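Local coordinates for protein annexin A8 (Homo sapiens, PDB 1W45) that acts as an anticoagulant by indirectly inhibiting the thromboplastin-specific complex of the blood coagulation cascade, and binds phospholipids in a calcium-dependent manner, at residues T74-L79 with L86-M91; S122-Q127 with S166-S171; S142-I147 with C161-S166. The protein carries 1 engineered substitution. One frame throughout, in Å; residues are numbered along the deposited sequence.

Interaction 1: residues T74-L79 with L86-M91; sequences TLKSEL and LIVALM
Leu75 reaches from helix 71-78 into the angle between Ile87 and Met91 on helix 81-91. Its CG lies 4.0 Å from Ile87 CG2, and its CD2 is 3.9 Å from Met91 CG, so neighbouring atoms of one leucine serve two partners a turn apart; the leucine crosses each of them at about a right angle. On Ile87 the methyl CG2 does the touching: it stands opposite the backbone N about the first torsion, with CG1 (chi1 -63°) beside that N. The same methyl also receives Leu79 CD1, at 4.1 Å. Such apolar packing between antiparallel neighbouring helices is part of the all-helical annexin repeat, here the first of four; the segments run at 175° to each other, their axes 9.8 Å apart at closest approach. Val88 CA lies 6.8 Å from Leu75 CA, and the valine presents CG2 rather than CG1. Val88 CG2 lies 3.5 Å from Lys76 CG and, less closely, near Leu75 CB, the lysine chain then bending at chi3 on the exposed flank. Met34 of helix 24-34 packs on Leu75 as well, while Leu86, on helix 81-91, touches Ile277 and Leu319 of the fourth repeat.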
# COMPACT_ATOMS: atom_id res chain seq x y z
N THR A 74 18.03 8.90 15.27
CA THR A 74 19.43 8.72 14.91
C THR A 74 19.51 8.31 13.43
O THR A 74 20.36 8.79 12.71
CB THR A 74 20.07 7.64 15.81
OG1 THR A 74 19.79 7.94 17.18
CG2 THR A 74 21.59 7.69 15.74
N LEU A 75 18.59 7.46 13.00
CA LEU A 75 18.52 7.08 11.59
C LEU A 75 18.24 8.28 10.69
O LEU A 75 18.99 8.54 9.74
CB LEU A 75 17.48 5.97 11.39
CG LEU A 75 17.97 4.51 11.33
CD1 LEU A 75 19.37 4.35 11.84
CD2 LEU A 75 17.00 3.57 12.07
N LYS A 76 17.18 9.03 11.01
CA LYS A 76 16.81 10.25 10.28
C LYS A 76 17.96 11.26 10.29
O LYS A 76 18.16 12.00 9.33
CB LYS A 76 15.56 10.89 10.89
CG LYS A 76 14.25 10.30 10.42
CD LYS A 76 13.06 11.02 11.07
CE LYS A 76 12.59 12.23 10.23
NZ LYS A 76 11.57 13.07 10.96
N SER A 77 18.71 11.26 11.38
CA SER A 77 19.82 12.18 11.54
C SER A 77 21.10 11.74 10.79
O SER A 77 21.79 12.56 10.21
CB SER A 77 20.01 12.44 13.05
OG SER A 77 21.37 12.60 13.44
N GLU A 78 21.38 10.45 10.74
CA GLU A 78 22.64 9.96 10.12
C GLU A 78 22.59 9.74 8.61
O GLU A 78 23.63 9.82 7.94
CB GLU A 78 23.13 8.67 10.80
CG GLU A 78 23.79 8.86 12.15
CD GLU A 78 24.93 9.87 12.14
OE1 GLU A 78 25.77 9.82 11.21
OE2 GLU A 78 24.96 10.73 13.05
N LEU A 79 21.40 9.46 8.08
CA LEU A 79 21.26 9.03 6.68
C LEU A 79 20.54 10.07 5.83
O LEU A 79 19.88 10.98 6.36
CB LEU A 79 20.51 7.69 6.60
CG LEU A 79 20.91 6.52 7.50
CD1 LEU A 79 19.82 5.49 7.53
CD2 LEU A 79 22.23 5.89 7.08
N LEU A 86 13.70 4.89 2.99
CA LEU A 86 13.49 3.45 3.00
C LEU A 86 13.74 2.83 4.37
O LEU A 86 12.90 2.10 4.88
CB LEU A 86 14.36 2.77 1.93
CG LEU A 86 14.52 1.24 1.95
CD1 LEU A 86 13.21 0.53 1.62
CD2 LEU A 86 15.59 0.85 0.96
N ILE A 87 14.89 3.12 4.97
CA ILE A 87 15.23 2.61 6.29
C ILE A 87 14.28 3.12 7.38
O ILE A 87 13.85 2.33 8.23
CB ILE A 87 16.74 2.89 6.64
CG1 ILE A 87 17.68 2.16 5.66
CG2 ILE A 87 17.05 2.49 8.05
CD1 ILE A 87 17.69 0.65 5.78
N VAL A 88 13.93 4.41 7.37
CA VAL A 88 12.91 4.92 8.31
C VAL A 88 11.57 4.21 8.08
O VAL A 88 10.92 3.78 9.04
CB VAL A 88 12.78 6.48 8.24
CG1 VAL A 88 11.38 6.98 8.70
CG2 VAL A 88 13.90 7.15 9.04
N ALA A 89 11.18 4.05 6.82
CA ALA A 89 9.95 3.33 6.49
C ALA A 89 9.91 1.95 7.13
O ALA A 89 8.85 1.50 7.56
CB ALA A 89 9.79 3.20 5.00
N LEU A 90 11.07 1.29 7.19
CA LEU A 90 11.14 -0.05 7.77
C LEU A 90 10.86 -0.08 9.26
O LEU A 90 10.48 -1.11 9.81
CB LEU A 90 12.50 -0.70 7.48
CG LEU A 90 12.72 -1.19 6.04
CD1 LEU A 90 14.17 -1.63 5.89
CD2 LEU A 90 11.78 -2.32 5.72
N MET A 91 11.06 1.06 9.92
CA MET A 91 11.04 1.11 11.39
C MET A 91 9.64 1.28 11.95
O MET A 91 9.38 0.98 13.12
CB MET A 91 11.98 2.22 11.92
CG MET A 91 13.47 1.97 11.66
SD MET A 91 14.00 0.46 12.47
CE MET A 91 13.31 0.70 14.13

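Interaction 2: residues S122-Q127 with S166-S171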
# COMPACT_ATOMS: atom_id res chain seq x y z
N SER A 122 -6.91 -0.79 -1.16
CA SER A 122 -6.21 -2.09 -1.05
C SER A 122 -6.30 -2.77 0.30
O SER A 122 -5.95 -3.94 0.42
CB SER A 122 -4.74 -1.96 -1.48
OG SER A 122 -4.04 -1.05 -0.64
N ARG A 123 -6.80 -2.07 1.33
CA ARG A 123 -6.84 -2.61 2.70
C ARG A 123 -8.18 -3.21 3.09
O ARG A 123 -9.21 -2.85 2.52
CB ARG A 123 -6.42 -1.54 3.73
CG ARG A 123 -4.90 -1.46 3.99
CD ARG A 123 -4.04 -1.49 2.73
NE ARG A 123 -2.63 -1.35 3.07
CZ ARG A 123 -1.66 -1.06 2.21
NH1 ARG A 123 -1.94 -0.87 0.92
NH2 ARG A 123 -0.41 -0.93 2.66
N THR A 124 -8.15 -4.12 4.07
CA THR A 124 -9.36 -4.75 4.58
C THR A 124 -9.99 -3.83 5.62
O THR A 124 -9.35 -2.89 6.11
CB THR A 124 -9.08 -6.14 5.22
OG1 THR A 124 -8.31 -5.97 6.42
CG2 THR A 124 -8.20 -7.04 4.32
N LYS A 125 -11.24 -4.10 5.96
CA LYS A 125 -11.96 -3.22 6.87
C LYS A 125 -11.15 -3.07 8.14
O LYS A 125 -10.92 -1.95 8.61
CB LYS A 125 -13.35 -3.80 7.17
CG LYS A 125 -14.40 -2.76 7.54
CD LYS A 125 -14.20 -2.15 8.92
CE LYS A 125 -15.51 -1.64 9.47
NZ LYS A 125 -16.39 -2.74 9.98
N ASN A 126 -10.67 -4.20 8.66
CA ASN A 126 -9.93 -4.22 9.92
C ASN A 126 -8.54 -3.57 9.84
O ASN A 126 -8.11 -2.91 10.79
CB ASN A 126 -9.87 -5.64 10.49
CG ASN A 126 -11.26 -6.15 10.95
OD1 ASN A 126 -11.96 -5.49 11.73
ND2 ASN A 126 -11.64 -7.32 10.46
N GLN A 127 -7.85 -3.72 8.71
CA GLN A 127 -6.60 -2.98 8.51
C GLN A 127 -6.85 -1.49 8.57
O GLN A 127 -6.13 -0.77 9.26
CB GLN A 127 -5.91 -3.36 7.21
CG GLN A 127 -5.34 -4.75 7.21
CD GLN A 127 -4.85 -5.18 5.84
OE1 GLN A 127 -5.29 -4.65 4.83
NE2 GLN A 127 -3.94 -6.15 5.82
N SER A 166 -17.36 -1.76 4.63
CA SER A 166 -18.12 -2.98 4.25
C SER A 166 -17.56 -3.49 2.91
O SER A 166 -18.21 -3.42 1.85
CB SER A 166 -19.66 -2.76 4.21
OG SER A 166 -19.99 -1.39 4.07
N ARG A 167 -16.31 -3.96 2.99
CA ARG A 167 -15.65 -4.69 1.92
C ARG A 167 -15.44 -6.11 2.49
O ARG A 167 -15.36 -7.10 1.75
CB ARG A 167 -14.32 -4.02 1.54
CG ARG A 167 -13.98 -3.99 0.04
CD ARG A 167 -12.47 -3.96 -0.28
NE ARG A 167 -11.81 -5.24 0.04
CZ ARG A 167 -10.57 -5.59 -0.30
NH1 ARG A 167 -9.79 -4.76 -1.00
NH2 ARG A 167 -10.10 -6.78 0.05
N ASP A 168 -15.37 -6.16 3.83
CA ASP A 168 -15.11 -7.38 4.62
C ASP A 168 -16.05 -7.48 5.85
O ASP A 168 -15.84 -8.30 6.75
CB ASP A 168 -13.63 -7.40 5.07
CG ASP A 168 -12.65 -7.34 3.91
OD1 ASP A 168 -12.29 -6.22 3.50
OD2 ASP A 168 -12.21 -8.36 3.32
N ASP A 169 -17.07 -6.63 5.86
CA ASP A 169 -18.09 -6.59 6.93
C ASP A 169 -19.37 -7.28 6.43
O ASP A 169 -20.23 -7.70 7.23
CB ASP A 169 -18.36 -5.13 7.31
CG ASP A 169 -19.32 -4.97 8.49
OD1 ASP A 169 -19.81 -3.84 8.68
OD2 ASP A 169 -19.63 -5.90 9.27
N VAL A 170 -19.48 -7.38 5.11
CA VAL A 170 -20.59 -8.05 4.44
C VAL A 170 -20.43 -9.58 4.54
O VAL A 170 -19.32 -10.09 4.76
CB VAL A 170 -20.73 -7.56 2.97
CG1 VAL A 170 -21.81 -8.33 2.20
CG2 VAL A 170 -21.03 -6.06 2.94
N SER A 171 -21.54 -10.30 4.38
CA SER A 171 -21.62 -11.76 4.57
C SER A 171 -20.80 -12.61 3.60
O SER A 171 -20.54 -13.78 3.86
CB SER A 171 -23.08 -12.20 4.49
OG SER A 171 -23.21 -13.55 4.91
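Ser122 O and Arg123 O lie near the guanidinium of Arg167 at van der Waals range, where one annexin-repeat helix ends and the next begins beside the loop between helix 153-164 and helix 176-189. Ser122 O approaches obliquely; Arg123 O lies over one face, 4.0 Å from Arg167 NH1 and offset toward the rim. The same NH1 makes a weak hydrogen bond to Ala121 O. Arg123 takes no part through its side chain, whose NH1 donates a hydrogen bond to Ser122 OG (2.6 Å), with the hydroxyl oxygen in the guanidinium plane, while its NH2 forms a salt bridge with Glu98. Thr124 is the N-cap of helix 125-139 and forms a capping box with Gln127: its OG1 accepts from Gln127 N, and its backbone N donates to Gln127 OE1 at 3.0 Å, from above the carbonyl plane. With chi1 at 68°, Thr124 OG1 sits between backbone N and carbonyl carbon, within range of the Gln127 backbone N. Asp168 OD1 comes up beside this helix start, 3.6 Å from Thr124 CB, and takes a weak hydrogen bond from Lys125 N; a long salt bridge to Arg167 NE puts it between the loop arginine and the helix. Lys125 buries the most surface here, its CB facing Asp168 CB. Beyond, the lysine chain bends at chi2 and chi4 and runs alongside Asp169, ending in a long salt bridge of 3.8 Å from Lys125 NZ to Asp169 OD1.

Interaction 3: residues S142-I147 with C161-S166; sequences SLEEDI and CLLQGS
Glu144 CA and Leu163 CA, 7.2 Å apart, mark the nearest backbone approach between the first turn of helix 143-150 and the last turn of helix 153-164. The first helix is started by Ser142, the N-cap, whose OG accepts a weak bond from Glu145 N; the second is left at Gly165, which takes a positive phi of 95°. Leu163 buries the most surface and spreads its two methyls over different partners. CD1 goes to Leu143, meeting its CD2. Leu163 CD2 is shared by Glu144 and Ile147: it lies 3.8 Å from Glu144 CA and also reaches Ile147 CG1. The CG of Glu144 is swung opposite its backbone N (chi1 -168°), sending an extended chain past Leu163 in the reverse direction. The side chains of Glu144 and Gln164 cross at about a right angle, carboxylate and amide planes 67° apart; Glu144 OE1 lies 3.9 Å from Gln164 NE2, while OE2 is about as far from Gln164 OE1, so the approach is loose. An alanine in place of Glu144 would keep CB against Leu163 CD2, but losing CG and the carboxylate is likely to uncover part of that methyl and leave the Gln164 amide without this polar neighbour. Leu128 and Leu120 also cover Leu163, while Cys161 links by a disulfide to Cys206. A helix packed on its successor, with leucines and an isoleucine between them, belongs to the all-helical annexin repeat, here the second.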
# COMPACT_ATOMS: atom_id res chain seq x y z
N SER A 142 -9.04 13.56 13.01
CA SER A 142 -9.70 12.42 12.37
C SER A 142 -9.34 12.28 10.88
O SER A 142 -9.31 13.29 10.15
CB SER A 142 -11.22 12.51 12.56
OG SER A 142 -11.93 11.94 11.47
N LEU A 143 -9.08 11.05 10.44
CA LEU A 143 -8.68 10.78 9.06
C LEU A 143 -9.81 11.10 8.09
O LEU A 143 -9.57 11.68 7.04
CB LEU A 143 -8.18 9.34 8.88
CG LEU A 143 -7.85 8.85 7.45
CD1 LEU A 143 -6.72 9.64 6.80
CD2 LEU A 143 -7.56 7.37 7.44
N GLU A 144 -11.03 10.72 8.46
CA GLU A 144 -12.21 10.96 7.64
C GLU A 144 -12.47 12.45 7.40
O GLU A 144 -12.75 12.85 6.27
CB GLU A 144 -13.43 10.28 8.26
CG GLU A 144 -14.66 10.22 7.36
CD GLU A 144 -15.91 9.77 8.12
OE1 GLU A 144 -17.03 10.14 7.69
OE2 GLU A 144 -15.80 9.05 9.14
N GLU A 145 -12.35 13.27 8.44
CA GLU A 145 -12.52 14.73 8.33
C GLU A 145 -11.47 15.41 7.46
O GLU A 145 -11.80 16.32 6.68
CB GLU A 145 -12.47 15.37 9.71
CG GLU A 145 -13.62 15.01 10.63
CD GLU A 145 -13.45 15.67 11.99
OE1 GLU A 145 -14.38 15.58 12.81
OE2 GLU A 145 -12.39 16.29 12.22
N ASP A 146 -10.21 15.00 7.62
CA ASP A 146 -9.12 15.51 6.79
C ASP A 146 -9.34 15.20 5.31
O ASP A 146 -9.17 16.08 4.46
CB ASP A 146 -7.76 14.94 7.24
CG ASP A 146 -7.27 15.52 8.56
OD1 ASP A 146 -7.99 16.32 9.21
OD2 ASP A 146 -6.16 15.21 9.04
N ILE A 147 -9.72 13.95 5.01
CA ILE A 147 -10.13 13.52 3.67
C ILE A 147 -11.25 14.43 3.19
O ILE A 147 -11.21 14.93 2.07
CB ILE A 147 -10.61 12.02 3.67
CG1 ILE A 147 -9.50 11.05 4.09
CG2 ILE A 147 -11.26 11.63 2.33
CD1 ILE A 147 -8.54 10.66 3.02
N CYS A 161 -16.83 6.60 1.86
CA CYS A 161 -17.48 5.30 1.87
C CYS A 161 -16.49 4.15 2.08
O CYS A 161 -16.76 3.22 2.84
CB CYS A 161 -18.25 5.05 0.58
SG CYS A 161 -18.85 3.34 0.48
N LEU A 162 -15.35 4.21 1.40
CA LEU A 162 -14.34 3.17 1.56
C LEU A 162 -13.84 3.12 3.00
O LEU A 162 -13.46 2.05 3.48
CB LEU A 162 -13.20 3.31 0.54
CG LEU A 162 -13.50 2.73 -0.84
CD1 LEU A 162 -12.42 3.11 -1.82
CD2 LEU A 162 -13.65 1.21 -0.80
N LEU A 163 -13.88 4.26 3.69
CA LEU A 163 -13.58 4.34 5.12
C LEU A 163 -14.64 3.70 6.02
O LEU A 163 -14.31 3.03 7.00
CB LEU A 163 -13.38 5.80 5.54
CG LEU A 163 -12.03 6.31 6.05
CD1 LEU A 163 -10.85 5.46 5.58
CD2 LEU A 163 -11.85 7.77 5.65
N GLN A 164 -15.92 3.92 5.69
CA GLN A 164 -17.06 3.40 6.46
C GLN A 164 -16.94 1.93 6.89
O GLN A 164 -17.28 1.57 8.02
CB GLN A 164 -18.37 3.66 5.71
CG GLN A 164 -19.30 4.74 6.32
CD GLN A 164 -18.58 6.01 6.79
OE1 GLN A 164 -17.43 5.97 7.21
NE2 GLN A 164 -19.28 7.15 6.72
N GLY A 165 -16.47 1.09 5.97
CA GLY A 165 -16.28 -0.32 6.26
C GLY A 165 -17.44 -1.23 5.85
O GLY A 165 -18.41 -1.40 6.59
N SER A 166 -17.36 -1.76 4.63
CA SER A 166 -18.12 -2.98 4.25
C SER A 166 -17.56 -3.49 2.91
O SER A 166 -18.21 -3.42 1.85
CB SER A 166 -19.66 -2.76 4.21
OG SER A 166 -19.99 -1.39 4.07

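How the interactions relate
Interactions 1 and 3 are comparable examples of packing between successive helices, in the first and second annexin repeats; their centres lie 29 Å apart and their nearest atoms about 17 Å. Interaction 2 differs, joining the loop between helix 153-164 and helix 176-189 to the start of helix 125-139 through weak and long polar contacts. It adjoins interaction 3: the centres are 13 Å apart, Ser166 belongs to both, and Lys125 CG packs 3.3 Å from Gly165 CA. Along the chain, interaction 3 is nested inside the loop closed by interaction 2. Interaction 1 precedes both and lies across the chain's centre from interaction 2, 32 Å between centres. All three lie away from the fourth-repeat calcium site of Met266, Gly268, Gly270 and Asp310.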